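Local coordinates for protein nicotinate phosphoribosyltransferase (Vibrio cholerae, PDB 4HL7) that probably catalyses the ATP-driven formation of nicotinate D-ribonucleotide from nicotinate and 5-phosphoribosyl 1-diphosphate, the entry of nicotinate into NAD biosynthesis, at residues P35-R40 / E379-P384; D165-E170 / Q204-W209; I176-L181 / E334-F339. All blocks are in the same frame, centred on the assembly; numbering follows the deposited sequence.

Contact 1 (P35-R40 / E379-P384); sequences PDVSVR and ECQGRP
Cys-380 and Val-37 meet on the buried face of this strand pair, where the sulfur SG lies 3.6 Å from CG1 of Val-37. With its SG anti to the backbone N (chi1 -180°), Cys-380 brings the sulfur against Val-37 and, more loosely, Val-39, whose CG1 is 4.1 Å from SG. Trp-125 packs on both valines, while Ala-240 and Leu-241 of helix 232-241 close over Cys-380 and Val-37, so this face is a compact apolar layer. The backbones below it run antiparallel. Val-39 and Cys-380 form a non-hydrogen-bonded pair, followed by the hydrogen-bonded pair Arg-40 and Glu-379, in which Arg-40 N to Glu-379 O (3.0 Å) is the shorter bond and Glu-379 N to Arg-40 O (3.3 Å) is more bent. Strands 38-46 and 372-380 are thereby neighbours in a five-stranded antiparallel sheet, and at Cys-380 the second strand reverses through a type I' turn into strand 383-384.

The other face is polar and wetter. Glu-379, an extended chain, offers OE1 to NH2 of Arg-40 at 3.1 Å; the oxygen sits at the edge of the guanidinium, but the nitrogen approaches from above the carboxylate, the two planes standing 86° apart. A water joins NE of Arg-40 to OE2, and Glu-42 and Glu-398 take further N-H groups of the same arginine. Beyond the strand end, Gln-381 bends at chi2 (-61°) and lies across Val-37, bringing OE1 to within 2.8 Å of Ser-38 N, which lies above the amide carbonyl plane. The backbone N of Gln-381 in turn donates to Ser-38 O. One water ties this OE1 to Asp-36 O and Ser-38 OG, and another links Asp-36 O to NE2.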
ATOM      1  N   PRO A  35     -15.140  -2.897 -16.047  1.00 15.00           N
ATOM      2  CA  PRO A  35     -16.023  -3.829 -15.325  1.00 16.21           C
ATOM      3  C   PRO A  35     -15.859  -5.328 -15.672  1.00 17.61           C
ATOM      4  O   PRO A  35     -16.293  -6.173 -14.870  1.00 18.60           O
ATOM      5  CB  PRO A  35     -17.429  -3.344 -15.748  1.00 16.86           C
ATOM      6  CG  PRO A  35     -17.220  -2.743 -17.087  1.00 16.59           C
ATOM      7  CD  PRO A  35     -15.897  -1.989 -16.932  1.00 15.22           C
ATOM      8  N   ASP A  36     -15.341  -5.658 -16.850  1.00 16.26           N
ATOM      9  CA  ASP A  36     -15.163  -7.070 -17.258  1.00 18.53           C
ATOM     10  C   ASP A  36     -13.674  -7.473 -17.337  1.00 19.00           C
ATOM     11  O   ASP A  36     -13.347  -8.492 -17.895  1.00 20.10           O
ATOM     12  CB  ASP A  36     -15.830  -7.339 -18.591  1.00 19.41           C
ATOM     13  CG  ASP A  36     -17.347  -7.373 -18.482  1.00 21.22           C
ATOM     14  OD1 ASP A  36     -17.879  -8.176 -17.666  1.00 24.16           O
ATOM     15  OD2 ASP A  36     -18.011  -6.604 -19.211  1.00 22.86           O
ATOM     16  N   VAL A  37     -12.786  -6.648 -16.808  1.00 16.05           N
ATOM     17  CA  VAL A  37     -11.364  -7.040 -16.806  1.00 15.18           C
ATOM     18  C   VAL A  37     -11.090  -8.023 -15.678  1.00 15.79           C
ATOM     19  O   VAL A  37     -11.581  -7.818 -14.577  1.00 16.21           O
ATOM     20  CB  VAL A  37     -10.525  -5.768 -16.637  1.00 15.63           C
ATOM     21  CG1 VAL A  37      -9.073  -6.085 -16.244  1.00 15.74           C
ATOM     22  CG2 VAL A  37     -10.597  -4.958 -17.959  1.00 15.35           C
ATOM     23  N   SER A  38     -10.310  -9.092 -15.939  1.00 14.92           N
ATOM     24  CA  SER A  38      -9.970 -10.050 -14.871  1.00 17.27           C
ATOM     25  C   SER A  38      -8.500  -9.876 -14.437  1.00 17.13           C
ATOM     26  O   SER A  38      -7.691  -9.309 -15.202  1.00 15.93           O
ATOM     27  CB  SER A  38     -10.171 -11.450 -15.374  1.00 19.16           C
ATOM     28  OG  SER A  38     -11.572 -11.660 -15.653  0.50 19.52           O
ATOM     29  N   VAL A  39      -8.156 -10.396 -13.276  1.00 15.92           N
ATOM     30  CA  VAL A  39      -6.773 -10.269 -12.776  1.00 15.72           C
ATOM     31  C   VAL A  39      -6.400 -11.492 -11.966  1.00 16.17           C
ATOM     32  O   VAL A  39      -7.285 -12.281 -11.556  1.00 16.14           O
ATOM     33  CB  VAL A  39      -6.547  -8.986 -11.881  1.00 15.21           C
ATOM     34  CG1 VAL A  39      -6.568  -7.674 -12.682  1.00 17.09           C
ATOM     35  CG2 VAL A  39      -7.555  -8.906 -10.738  1.00 15.40           C
ATOM     36  N   ARG A  40      -5.101 -11.626 -11.686  1.00 15.97           N
ATOM     37  CA  ARG A  40      -4.609 -12.623 -10.733  1.00 16.11           C
ATOM     38  C   ARG A  40      -3.574 -11.938  -9.865  1.00 15.88           C
ATOM     39  O   ARG A  40      -2.661 -11.286 -10.402  1.00 15.43           O
ATOM     40  CB  ARG A  40      -3.978 -13.824 -11.412  1.00 16.75           C
ATOM     41  CG  ARG A  40      -3.446 -14.844 -10.358  1.00 16.27           C
ATOM     42  CD  ARG A  40      -3.101 -16.194 -10.981  1.00 18.24           C
ATOM     43  NE  ARG A  40      -2.349 -16.013 -12.232  1.00 18.88           N
ATOM     44  CZ  ARG A  40      -1.034 -15.865 -12.252  1.00 20.79           C
ATOM     45  NH1 ARG A  40      -0.327 -15.835 -11.106  1.00 18.31           N
ATOM     46  NH2 ARG A  40      -0.431 -15.710 -13.384  1.00 20.30           N
ATOM     47  N   GLU A 379      -1.104 -10.659 -13.238  1.00 16.41           N
ATOM     48  CA  GLU A 379      -1.695 -10.888 -14.541  1.00 18.02           C
ATOM     49  C   GLU A 379      -2.969 -10.059 -14.655  1.00 17.33           C
ATOM     50  O   GLU A 379      -3.689  -9.887 -13.684  1.00 16.73           O
ATOM     51  CB  GLU A 379      -2.090 -12.376 -14.642  1.00 21.20           C
ATOM     52  CG  GLU A 379      -2.545 -12.855 -15.986  1.00 23.44           C
ATOM     53  CD  GLU A 379      -2.905 -14.341 -15.933  1.00 29.83           C
ATOM     54  OE1 GLU A 379      -1.974 -15.167 -15.976  1.00 34.52           O
ATOM     55  OE2 GLU A 379      -4.106 -14.674 -15.785  1.00 31.93           O
ATOM     56  N   CYS A 380      -3.268  -9.611 -15.862  1.00 15.80           N
ATOM     57  CA  CYS A 380      -4.478  -8.829 -16.122  1.00 14.80           C
ATOM     58  C   CYS A 380      -4.952  -9.193 -17.534  1.00 15.17           C
ATOM     59  O   CYS A 380      -4.145  -9.198 -18.483  1.00 15.82           O
ATOM     60  CB  CYS A 380      -4.121  -7.353 -16.095  1.00 15.10           C
ATOM     61  SG  CYS A 380      -5.521  -6.244 -16.391  1.00 17.77           S
ATOM     62  N   GLN A 381      -6.251  -9.511 -17.657  1.00 16.89           N
ATOM     63  CA  GLN A 381      -6.818 -10.040 -18.919  1.00 19.42           C
ATOM     64  C   GLN A 381      -6.007 -11.185 -19.451  1.00 18.66           C
ATOM     65  O   GLN A 381      -5.846 -11.335 -20.668  1.00 20.77           O
ATOM     66  CB  GLN A 381      -6.927  -8.929 -19.997  1.00 21.02           C
ATOM     67  CG  GLN A 381      -7.957  -7.879 -19.712  1.00 23.35           C
ATOM     68  CD  GLN A 381      -9.353  -8.440 -19.628  1.00 26.24           C
ATOM     69  OE1 GLN A 381      -9.676  -9.166 -18.691  1.00 23.22           O
ATOM     70  NE2 GLN A 381     -10.182  -8.156 -20.638  1.00 24.15           N
ATOM     71  N   GLY A 382      -5.503 -12.020 -18.536  1.00 18.48           N
ATOM     72  CA  GLY A 382      -4.724 -13.202 -18.913  1.00 21.09           C
ATOM     73  C   GLY A 382      -3.337 -12.906 -19.464  1.00 18.88           C
ATOM     74  O   GLY A 382      -2.718 -13.783 -20.074  1.00 21.91           O
ATOM     75  N   ARG A 383      -2.892 -11.667 -19.311  1.00 17.21           N
ATOM     76  CA  ARG A 383      -1.586 -11.210 -19.842  1.00 17.47           C
ATOM     77  C   ARG A 383      -0.676 -10.842 -18.679  1.00 16.55           C
ATOM     78  O   ARG A 383      -1.162 -10.311 -17.669  1.00 14.60           O
ATOM     79  CB  ARG A 383      -1.787  -9.956 -20.737  1.00 17.55           C
ATOM     80  CG  ARG A 383      -2.770 -10.194 -21.915  1.00 17.50           C
ATOM     81  CD  ARG A 383      -3.647  -8.970 -22.231  1.00 17.41           C
ATOM     82  NE  ARG A 383      -4.808  -9.382 -23.029  1.00 17.67           N
ATOM     83  CZ  ARG A 383      -5.555  -8.538 -23.735  1.00 19.27           C
ATOM     84  NH1 ARG A 383      -5.258  -7.254 -23.757  1.00 17.45           N
ATOM     85  NH2 ARG A 383      -6.603  -8.994 -24.428  1.00 19.42           N
ATOM     86  N   PRO A 384       0.640 -11.055 -18.831  1.00 17.14           N
ATOM     87  CA  PRO A 384       1.535 -10.651 -17.734  1.00 17.24           C
ATOM     88  C   PRO A 384       1.595  -9.138 -17.569  1.00 16.77           C
ATOM     89  O   PRO A 384       1.425  -8.385 -18.566  1.00 16.98           O
ATOM     90  CB  PRO A 384       2.956 -11.122 -18.181  1.00 19.30           C
ATOM     91  CG  PRO A 384       2.777 -11.808 -19.489  1.00 18.23           C
ATOM     92  CD  PRO A 384       1.367 -11.537 -20.016  1.00 17.71           C
TER
HETATM   93  O   HOH W   1     -11.854 -10.881 -18.553  1.00 32.80           O
HETATM   94  O   HOH W   2     -13.260  -8.867 -20.905  1.00 38.23           O
HETATM   95  O   HOH W   3      -4.641 -16.776 -14.195  1.00 44.75           O

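Contact 2 (D165-E170 / Q204-W209); sequences DQLKAE and QEIPQW
The side chain of Lys-168 sets out with CG anti to its own carbonyl carbon (chi1 -79°) and bends at chi3 (147°), a course that carries the chain past Trp-209 and delivers NZ to the end of helix 192-205. There NZ donates to the backbone O of Glu-205 at 3.1 Å, tilted from the carbonyl plane. Glu-205, itself folded at chi2 (-66°), places OE1 3.4 Å from NZ, a long salt bridge.

Nearer helix 155-174, CG of Lys-168 lies at the edge of the indole, 3.9 Å from CZ3 of Trp-209. Leu-167 contributes a looser apolar contact, its CD2 being 4.4 Å from both Ile-206 CD1 and Trp-209 CE3. Leu-164 and Ile-171 of the same helix extend this packing, on Ile-206 and Trp-209 respectively. The contact therefore joins the flank of helix 155-174 to the exit of helix 192-205, where the chain drops out of helical conformation at Ile-206 before strand 210-213.

A lysine ammonium beside a carbonyl at a helix C-terminus would be expected to offset the negative end of the helix dipole, and the same charge may also partly balance the Glu-205 carboxylate, though only weakly at that distance.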
ATOM      1  N   ASP A 165       8.033  10.870  22.246  1.00 26.22           N
ATOM      2  CA  ASP A 165       8.904  11.743  23.058  1.00 27.34           C
ATOM      3  C   ASP A 165      10.139  12.193  22.285  1.00 26.97           C
ATOM      4  O   ASP A 165      10.437  13.378  22.252  1.00 25.64           O
ATOM      5  CB  ASP A 165       9.393  11.043  24.317  1.00 32.65           C
ATOM      6  CG  ASP A 165       8.314  10.794  25.308  1.00 38.27           C
ATOM      7  OD1 ASP A 165       8.623  10.076  26.271  1.00 46.56           O
ATOM      8  OD2 ASP A 165       7.158  11.292  25.138  1.00 45.27           O
ATOM      9  N   GLN A 166      10.863  11.253  21.668  1.00 25.37           N
ATOM     10  CA  GLN A 166      12.116  11.599  20.979  1.00 26.30           C
ATOM     11  C   GLN A 166      11.913  12.386  19.716  1.00 25.70           C
ATOM     12  O   GLN A 166      12.719  13.269  19.354  1.00 24.66           O
ATOM     13  CB  GLN A 166      12.990  10.355  20.731  1.00 26.67           C
ATOM     14  CG  GLN A 166      13.444   9.802  22.060  1.00 29.98           C
ATOM     15  CD  GLN A 166      14.171   8.470  22.001  1.00 34.38           C
ATOM     16  OE1 GLN A 166      15.383   8.418  21.789  1.00 35.79           O
ATOM     17  NE2 GLN A 166      13.450   7.406  22.264  1.00 33.61           N
ATOM     18  N   LEU A 167      10.838  12.062  19.005  1.00 23.68           N
ATOM     19  CA  LEU A 167      10.399  12.873  17.858  1.00 22.28           C
ATOM     20  C   LEU A 167      10.126  14.345  18.252  1.00 21.69           C
ATOM     21  O   LEU A 167      10.646  15.256  17.599  1.00 22.87           O
ATOM     22  CB  LEU A 167       9.115  12.275  17.277  1.00 21.46           C
ATOM     23  CG  LEU A 167       8.371  13.070  16.171  1.00 21.31           C
ATOM     24  CD1 LEU A 167       9.172  13.121  14.856  1.00 20.66           C
ATOM     25  CD2 LEU A 167       6.947  12.542  15.920  1.00 21.82           C
ATOM     26  N   LYS A 168       9.268  14.553  19.250  1.00 22.57           N
ATOM     27  CA  LYS A 168       8.939  15.916  19.742  1.00 24.74           C
ATOM     28  C   LYS A 168      10.227  16.700  20.136  1.00 24.35           C
ATOM     29  O   LYS A 168      10.433  17.899  19.721  1.00 23.47           O
ATOM     30  CB  LYS A 168       7.999  15.837  20.951  1.00 25.73           C
ATOM     31  CG  LYS A 168       6.532  15.574  20.586  1.00 29.78           C
ATOM     32  CD  LYS A 168       5.717  15.344  21.882  1.00 32.76           C
ATOM     33  CE  LYS A 168       4.295  15.856  21.751  1.00 41.46           C
ATOM     34  NZ  LYS A 168       3.333  15.164  22.674  1.00 44.16           N
ATOM     35  N   ALA A 169      11.115  15.999  20.840  1.00 24.06           N
ATOM     36  CA  ALA A 169      12.343  16.570  21.348  1.00 25.43           C
ATOM     37  C   ALA A 169      13.227  17.043  20.207  1.00 24.16           C
ATOM     38  O   ALA A 169      13.762  18.171  20.248  1.00 26.05           O
ATOM     39  CB  ALA A 169      13.079  15.575  22.252  1.00 23.38           C
ATOM     40  N   GLU A 170      13.383  16.204  19.191  1.00 22.66           N
ATOM     41  CA  GLU A 170      14.148  16.552  18.002  1.00 22.15           C
ATOM     42  C   GLU A 170      13.511  17.625  17.141  1.00 22.14           C
ATOM     43  O   GLU A 170      14.227  18.495  16.621  1.00 24.70           O
ATOM     44  CB  GLU A 170      14.484  15.298  17.148  1.00 22.38           C
ATOM     45  CG  GLU A 170      15.603  14.471  17.777  1.00 22.91           C
ATOM     46  CD  GLU A 170      16.910  15.234  17.867  1.00 23.83           C
ATOM     47  OE1 GLU A 170      17.173  15.863  18.923  1.00 27.37           O
ATOM     48  OE2 GLU A 170      17.670  15.249  16.873  1.00 26.51           O
ATOM     49  N   GLN A 204      -4.059  11.579  20.137  1.00 28.54           N
ATOM     50  CA  GLN A 204      -3.920  12.235  21.423  1.00 31.28           C
ATOM     51  C   GLN A 204      -2.601  13.023  21.592  1.00 30.99           C
ATOM     52  O   GLN A 204      -2.600  14.102  22.156  1.00 31.25           O
ATOM     53  CB  GLN A 204      -4.142  11.238  22.535  1.00 35.13           C
ATOM     54  CG  GLN A 204      -3.715  11.755  23.907  1.00 38.92           C
ATOM     55  CD  GLN A 204      -3.367  10.617  24.830  1.00 48.95           C
ATOM     56  OE1 GLN A 204      -4.250   9.856  25.247  1.00 59.58           O
ATOM     57  NE2 GLN A 204      -2.069  10.461  25.139  1.00 48.12           N
ATOM     58  N   GLU A 205      -1.503  12.509  21.053  1.00 28.77           N
ATOM     59  CA  GLU A 205      -0.174  13.034  21.329  1.00 28.60           C
ATOM     60  C   GLU A 205       0.305  14.053  20.301  1.00 28.43           C
ATOM     61  O   GLU A 205       0.964  15.047  20.684  1.00 28.31           O
ATOM     62  CB  GLU A 205       0.866  11.898  21.439  1.00 30.12           C
ATOM     63  CG  GLU A 205       0.641  11.004  22.613  1.00 33.90           C
ATOM     64  CD  GLU A 205       0.865  11.748  23.914  1.00 38.42           C
ATOM     65  OE1 GLU A 205       1.909  12.447  24.054  1.00 39.40           O
ATOM     66  OE2 GLU A 205       0.012  11.621  24.803  1.00 46.47           O
ATOM     67  N   ILE A 206       0.023  13.819  19.015  1.00 26.08           N
ATOM     68  CA  ILE A 206       0.602  14.680  17.943  1.00 25.78           C
ATOM     69  C   ILE A 206      -0.453  15.048  16.893  1.00 24.43           C
ATOM     70  O   ILE A 206      -0.200  15.028  15.683  1.00 22.74           O
ATOM     71  CB  ILE A 206       1.863  14.057  17.257  1.00 25.58           C
ATOM     72  CG1 ILE A 206       1.547  12.709  16.635  1.00 23.46           C
ATOM     73  CG2 ILE A 206       3.028  13.903  18.245  1.00 25.99           C
ATOM     74  CD1 ILE A 206       2.570  12.332  15.571  1.00 23.22           C
ATOM     75  N   PRO A 207      -1.657  15.422  17.355  1.00 24.62           N
ATOM     76  CA  PRO A 207      -2.749  15.715  16.396  1.00 25.16           C
ATOM     77  C   PRO A 207      -2.358  16.743  15.331  1.00 24.51           C
ATOM     78  O   PRO A 207      -2.837  16.690  14.172  1.00 24.23           O
ATOM     79  CB  PRO A 207      -3.855  16.283  17.290  1.00 23.94           C
ATOM     80  CG  PRO A 207      -3.154  16.769  18.509  1.00 24.09           C
ATOM     81  CD  PRO A 207      -2.056  15.733  18.743  1.00 23.93           C
ATOM     82  N   GLN A 208      -1.496  17.671  15.704  1.00 24.77           N
ATOM     83  CA  GLN A 208      -1.120  18.767  14.826  1.00 23.01           C
ATOM     84  C   GLN A 208      -0.256  18.294  13.677  1.00 24.78           C
ATOM     85  O   GLN A 208      -0.072  19.010  12.705  1.00 26.55           O
ATOM     86  CB  GLN A 208      -0.352  19.847  15.608  1.00 25.91           C
ATOM     87  CG  GLN A 208       1.039  19.394  16.079  1.00 24.58           C
ATOM     88  CD  GLN A 208       1.060  18.751  17.461  1.00 28.06           C
ATOM     89  OE1 GLN A 208       0.085  18.164  17.913  1.00 26.93           O
ATOM     90  NE2 GLN A 208       2.202  18.840  18.128  1.00 28.14           N
ATOM     91  N   TRP A 209       0.322  17.101  13.808  1.00 23.63           N
ATOM     92  CA  TRP A 209       1.152  16.537  12.770  1.00 22.82           C
ATOM     93  C   TRP A 209       0.563  15.372  12.016  1.00 24.44           C
ATOM     94  O   TRP A 209       1.194  14.882  11.114  1.00 23.27           O
ATOM     95  CB  TRP A 209       2.491  16.129  13.308  1.00 22.69           C
ATOM     96  CG  TRP A 209       3.242  17.277  13.902  1.00 25.29           C
ATOM     97  CD1 TRP A 209       3.282  18.599  13.441  1.00 25.66           C
ATOM     98  CD2 TRP A 209       4.111  17.245  15.064  1.00 26.08           C
ATOM     99  NE1 TRP A 209       4.082  19.357  14.256  1.00 25.14           N
ATOM    100  CE2 TRP A 209       4.631  18.590  15.228  1.00 25.26           C
ATOM    101  CE3 TRP A 209       4.521  16.253  15.947  1.00 27.46           C
ATOM    102  CZ2 TRP A 209       5.470  18.927  16.281  1.00 26.42           C
ATOM    103  CZ3 TRP A 209       5.401  16.596  16.986  1.00 26.45           C
ATOM    104  CH2 TRP A 209       5.862  17.897  17.142  1.00 26.86           C
TER

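Contact 3 (I176-L181 / E334-F339); sequences INNFSL and ELCEYF
A single hydrogen bond crosses from Asn-178 to the helix: its ND2 donates to the backbone O of Cys-336 over 3.0 Å, nearly straight at 163°. The acceptor lies in the plane of the Asn-178 amide, whereas the donor is tilted slightly from the carbonyl plane. A chi1 of 62° tucks CG of Asn-178 over its own backbone, flanked by N and C, and from there the amide reaches alongside the helix, with OD1 against CB of Cys-336 at 3.4 Å.

Apolar contact is made next to this, on the same cysteine CB. Ile-176 lays CG2 on CB of Cys-336 at 3.7 Å, while CD1 of Ile-176 touches both CG and OE1 of Glu-337, whose carboxylate forms a salt bridge with Arg-174.

In fold terms, 176-181 links helix 155-174 to strand 181-183 of the parallel sheet, part of an alpha/beta region related to TIM barrels. Helix 329-339 packs against this linker as well as on strand 344-349, which lies beside strand 181-183 in the sheet.

Sulfur contacts make up the third group. Cys-336 SG, anti to its carbonyl carbon, lies 3.7 Å from CA of Phe-179 and 4.0 Å from its CB. It meets the ring at the edge, 5.5 Å from the centroid and 85° off the ring normal, so this sulfur-aromatic contact does not use a ring face. Ala-332 and Leu-333, one turn earlier in the helix, and Ile-171 of helix 155-174 also pack on the Phe-179 side chain.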
ATOM      1  N   ILE A 176      12.047  22.215  13.475  1.00 22.60           N
ATOM      2  CA  ILE A 176      11.381  21.641  12.296  1.00 23.85           C
ATOM      3  C   ILE A 176       9.875  21.992  12.315  1.00 24.13           C
ATOM      4  O   ILE A 176       9.176  21.723  13.274  1.00 23.94           O
ATOM      5  CB  ILE A 176      11.640  20.110  12.191  1.00 21.47           C
ATOM      6  CG1 ILE A 176      13.121  19.845  11.923  1.00 22.05           C
ATOM      7  CG2 ILE A 176      10.734  19.432  11.111  1.00 20.27           C
ATOM      8  CD1 ILE A 176      13.545  18.408  12.222  1.00 23.74           C
ATOM      9  N   ASN A 177       9.376  22.594  11.241  1.00 24.91           N
ATOM     10  CA  ASN A 177       7.989  23.007  11.262  1.00 24.42           C
ATOM     11  C   ASN A 177       7.156  22.322  10.168  1.00 23.52           C
ATOM     12  O   ASN A 177       5.973  22.662   9.982  1.00 25.21           O
ATOM     13  CB  ASN A 177       7.886  24.534  11.176  1.00 32.19           C
ATOM     14  CG  ASN A 177       8.464  25.075   9.897  1.00 39.29           C
ATOM     15  OD1 ASN A 177       8.467  24.402   8.863  1.00 45.29           O
ATOM     16  ND2 ASN A 177       8.970  26.307   9.955  1.00 49.09           N
ATOM     17  N   ASN A 178       7.747  21.319   9.506  1.00 21.32           N
ATOM     18  CA  ASN A 178       7.103  20.657   8.347  1.00 21.53           C
ATOM     19  C   ASN A 178       6.948  19.130   8.511  1.00 23.25           C
ATOM     20  O   ASN A 178       6.735  18.407   7.518  1.00 23.79           O
ATOM     21  CB  ASN A 178       7.769  21.007   6.975  1.00 20.04           C
ATOM     22  CG  ASN A 178       9.251  20.553   6.868  1.00 18.87           C
ATOM     23  OD1 ASN A 178       9.956  20.466   7.885  1.00 21.03           O
ATOM     24  ND2 ASN A 178       9.734  20.408   5.664  1.00 17.85           N
ATOM     25  N   PHE A 179       7.029  18.643   9.759  1.00 21.63           N
ATOM     26  CA  PHE A 179       6.787  17.205   9.958  1.00 20.79           C
ATOM     27  C   PHE A 179       5.271  16.928   9.783  1.00 21.66           C
ATOM     28  O   PHE A 179       4.420  17.629  10.365  1.00 20.45           O
ATOM     29  CB  PHE A 179       7.254  16.738  11.349  1.00 19.94           C
ATOM     30  CG  PHE A 179       6.953  15.277  11.628  1.00 19.91           C
ATOM     31  CD1 PHE A 179       7.717  14.244  11.008  1.00 20.16           C
ATOM     32  CD2 PHE A 179       5.888  14.924  12.432  1.00 20.30           C
ATOM     33  CE1 PHE A 179       7.406  12.903  11.230  1.00 22.00           C
ATOM     34  CE2 PHE A 179       5.600  13.572  12.712  1.00 21.32           C
ATOM     35  CZ  PHE A 179       6.353  12.564  12.074  1.00 22.22           C
ATOM     36  N   SER A 180       4.942  15.931   8.965  1.00 18.74           N
ATOM     37  CA  SER A 180       3.541  15.547   8.697  1.00 19.57           C
ATOM     38  C   SER A 180       3.504  14.012   8.530  1.00 18.29           C
ATOM     39  O   SER A 180       4.351  13.455   7.826  1.00 19.01           O
ATOM     40  CB  SER A 180       3.139  16.123   7.354  1.00 19.46           C
ATOM     41  OG  SER A 180       1.820  15.712   7.083  1.00 20.05           O
ATOM     42  N   LEU A 181       2.532  13.356   9.162  1.00 18.77           N
ATOM     43  CA  LEU A 181       2.518  11.891   9.239  1.00 19.63           C
ATOM     44  C   LEU A 181       1.206  11.388   8.617  1.00 19.57           C
ATOM     45  O   LEU A 181       0.115  11.896   8.942  1.00 19.71           O
ATOM     46  CB  LEU A 181       2.612  11.457  10.734  1.00 19.88           C
ATOM     47  CG  LEU A 181       2.674   9.963  11.037  1.00 24.25           C
ATOM     48  CD1 LEU A 181       3.834   9.318  10.274  1.00 23.09           C
ATOM     49  CD2 LEU A 181       2.885   9.705  12.524  1.00 23.98           C
ATOM     50  N   GLU A 334      15.122  13.966   8.829  1.00 18.85           N
ATOM     51  CA  GLU A 334      16.163  14.295   7.845  1.00 18.82           C
ATOM     52  C   GLU A 334      15.555  14.820   6.540  1.00 20.06           C
ATOM     53  O   GLU A 334      16.094  15.778   5.901  1.00 19.02           O
ATOM     54  CB  GLU A 334      17.015  13.049   7.545  1.00 20.66           C
ATOM     55  CG  GLU A 334      18.208  13.317   6.665  1.00 22.19           C
ATOM     56  CD  GLU A 334      18.969  12.046   6.285  1.00 23.53           C
ATOM     57  OE1 GLU A 334      20.140  12.217   5.893  1.00 27.15           O
ATOM     58  OE2 GLU A 334      18.402  10.910   6.353  1.00 21.41           O
ATOM     59  N   LEU A 335      14.490  14.163   6.097  1.00 19.16           N
ATOM     60  CA  LEU A 335      13.794  14.580   4.863  1.00 17.06           C
ATOM     61  C   LEU A 335      13.122  15.927   5.091  1.00 17.53           C
ATOM     62  O   LEU A 335      13.123  16.763   4.166  1.00 17.69           O
ATOM     63  CB  LEU A 335      12.795  13.496   4.413  1.00 15.78           C
ATOM     64  CG  LEU A 335      13.580  12.372   3.707  1.00 16.44           C
ATOM     65  CD1 LEU A 335      12.695  11.117   3.618  1.00 19.04           C
ATOM     66  CD2 LEU A 335      14.064  12.747   2.318  1.00 19.50           C
ATOM     67  N   CYS A 336      12.580  16.142   6.314  1.00 16.73           N
ATOM     68  CA  CYS A 336      11.976  17.465   6.657  1.00 18.83           C
ATOM     69  C   CYS A 336      12.971  18.607   6.432  1.00 18.86           C
ATOM     70  O   CYS A 336      12.630  19.615   5.826  1.00 17.75           O
ATOM     71  CB  CYS A 336      11.541  17.519   8.104  1.00 18.15           C
ATOM     72  SG  CYS A 336      10.062  16.545   8.487  1.00 20.35           S
ATOM     73  N   GLU A 337      14.200  18.426   6.940  1.00 17.46           N
ATOM     74  CA  GLU A 337      15.218  19.482   6.824  1.00 20.60           C
ATOM     75  C   GLU A 337      15.620  19.708   5.374  1.00 20.46           C
ATOM     76  O   GLU A 337      15.883  20.860   4.958  1.00 21.76           O
ATOM     77  CB  GLU A 337      16.423  19.124   7.692  1.00 19.48           C
ATOM     78  CG  GLU A 337      16.036  19.293   9.166  1.00 21.36           C
ATOM     79  CD  GLU A 337      17.058  18.799  10.172  1.00 25.54           C
ATOM     80  OE1 GLU A 337      17.144  19.448  11.222  1.00 23.39           O
ATOM     81  OE2 GLU A 337      17.762  17.763   9.936  1.00 27.13           O
ATOM     82  N   TYR A 338      15.760  18.624   4.623  1.00 18.40           N
ATOM     83  CA  TYR A 338      16.257  18.707   3.277  1.00 19.77           C
ATOM     84  C   TYR A 338      15.233  19.401   2.355  1.00 20.70           C
ATOM     85  O   TYR A 338      15.622  20.052   1.399  1.00 20.82           O
ATOM     86  CB  TYR A 338      16.527  17.324   2.704  1.00 19.80           C
ATOM     87  CG  TYR A 338      17.339  17.306   1.416  1.00 21.53           C
ATOM     88  CD1 TYR A 338      18.743  17.398   1.450  1.00 21.74           C
ATOM     89  CD2 TYR A 338      16.724  17.159   0.170  1.00 19.25           C
ATOM     90  CE1 TYR A 338      19.499  17.369   0.267  1.00 23.96           C
ATOM     91  CE2 TYR A 338      17.451  17.136  -1.005  1.00 20.80           C
ATOM     92  CZ  TYR A 338      18.840  17.219  -0.967  1.00 23.07           C
ATOM     93  OH  TYR A 338      19.528  17.147  -2.155  1.00 25.38           O
ATOM     94  N   PHE A 339      13.944  19.186   2.624  1.00 18.60           N
ATOM     95  CA  PHE A 339      12.871  19.693   1.712  1.00 18.74           C
ATOM     96  C   PHE A 339      12.122  20.926   2.233  1.00 21.63           C
ATOM     97  O   PHE A 339      11.250  21.460   1.548  1.00 22.19           O
ATOM     98  CB  PHE A 339      11.930  18.541   1.240  1.00 16.94           C
ATOM     99  CG  PHE A 339      12.593  17.608   0.288  1.00 17.13           C
ATOM    100  CD1 PHE A 339      12.913  16.292   0.671  1.00 16.48           C
ATOM    101  CD2 PHE A 339      12.936  18.029  -0.976  1.00 16.98           C
ATOM    102  CE1 PHE A 339      13.575  15.427  -0.200  1.00 14.87           C
ATOM    103  CE2 PHE A 339      13.572  17.176  -1.900  1.00 17.82           C
ATOM    104  CZ  PHE A 339      13.899  15.850  -1.521  1.00 16.40           C
TER

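Contacts 2 and 3 adjoin, with centres about 13 Å apart, whereas contact 1 lies on the opposite side of the chain's centre, its centre at least 40 Å from theirs. All three are partly buried, combining buried apolar residues with more accessible polar ones. Contact 1 pairs strands of the antiparallel sheet and relies on backbone bonds, a salt bridge and waters. Contacts 2 and 3 join helices and connecting segments around the parallel sheet, each with one hydrogen bond to a helix carbonyl; contact 2 adds a long salt bridge, contact 3 a sulfur-aromatic contact. They meet where Leu-167 CD2 packs on Phe-179 CE2 at 3.6 Å and Trp-209 O probably accepts a bond from Leu-181 N.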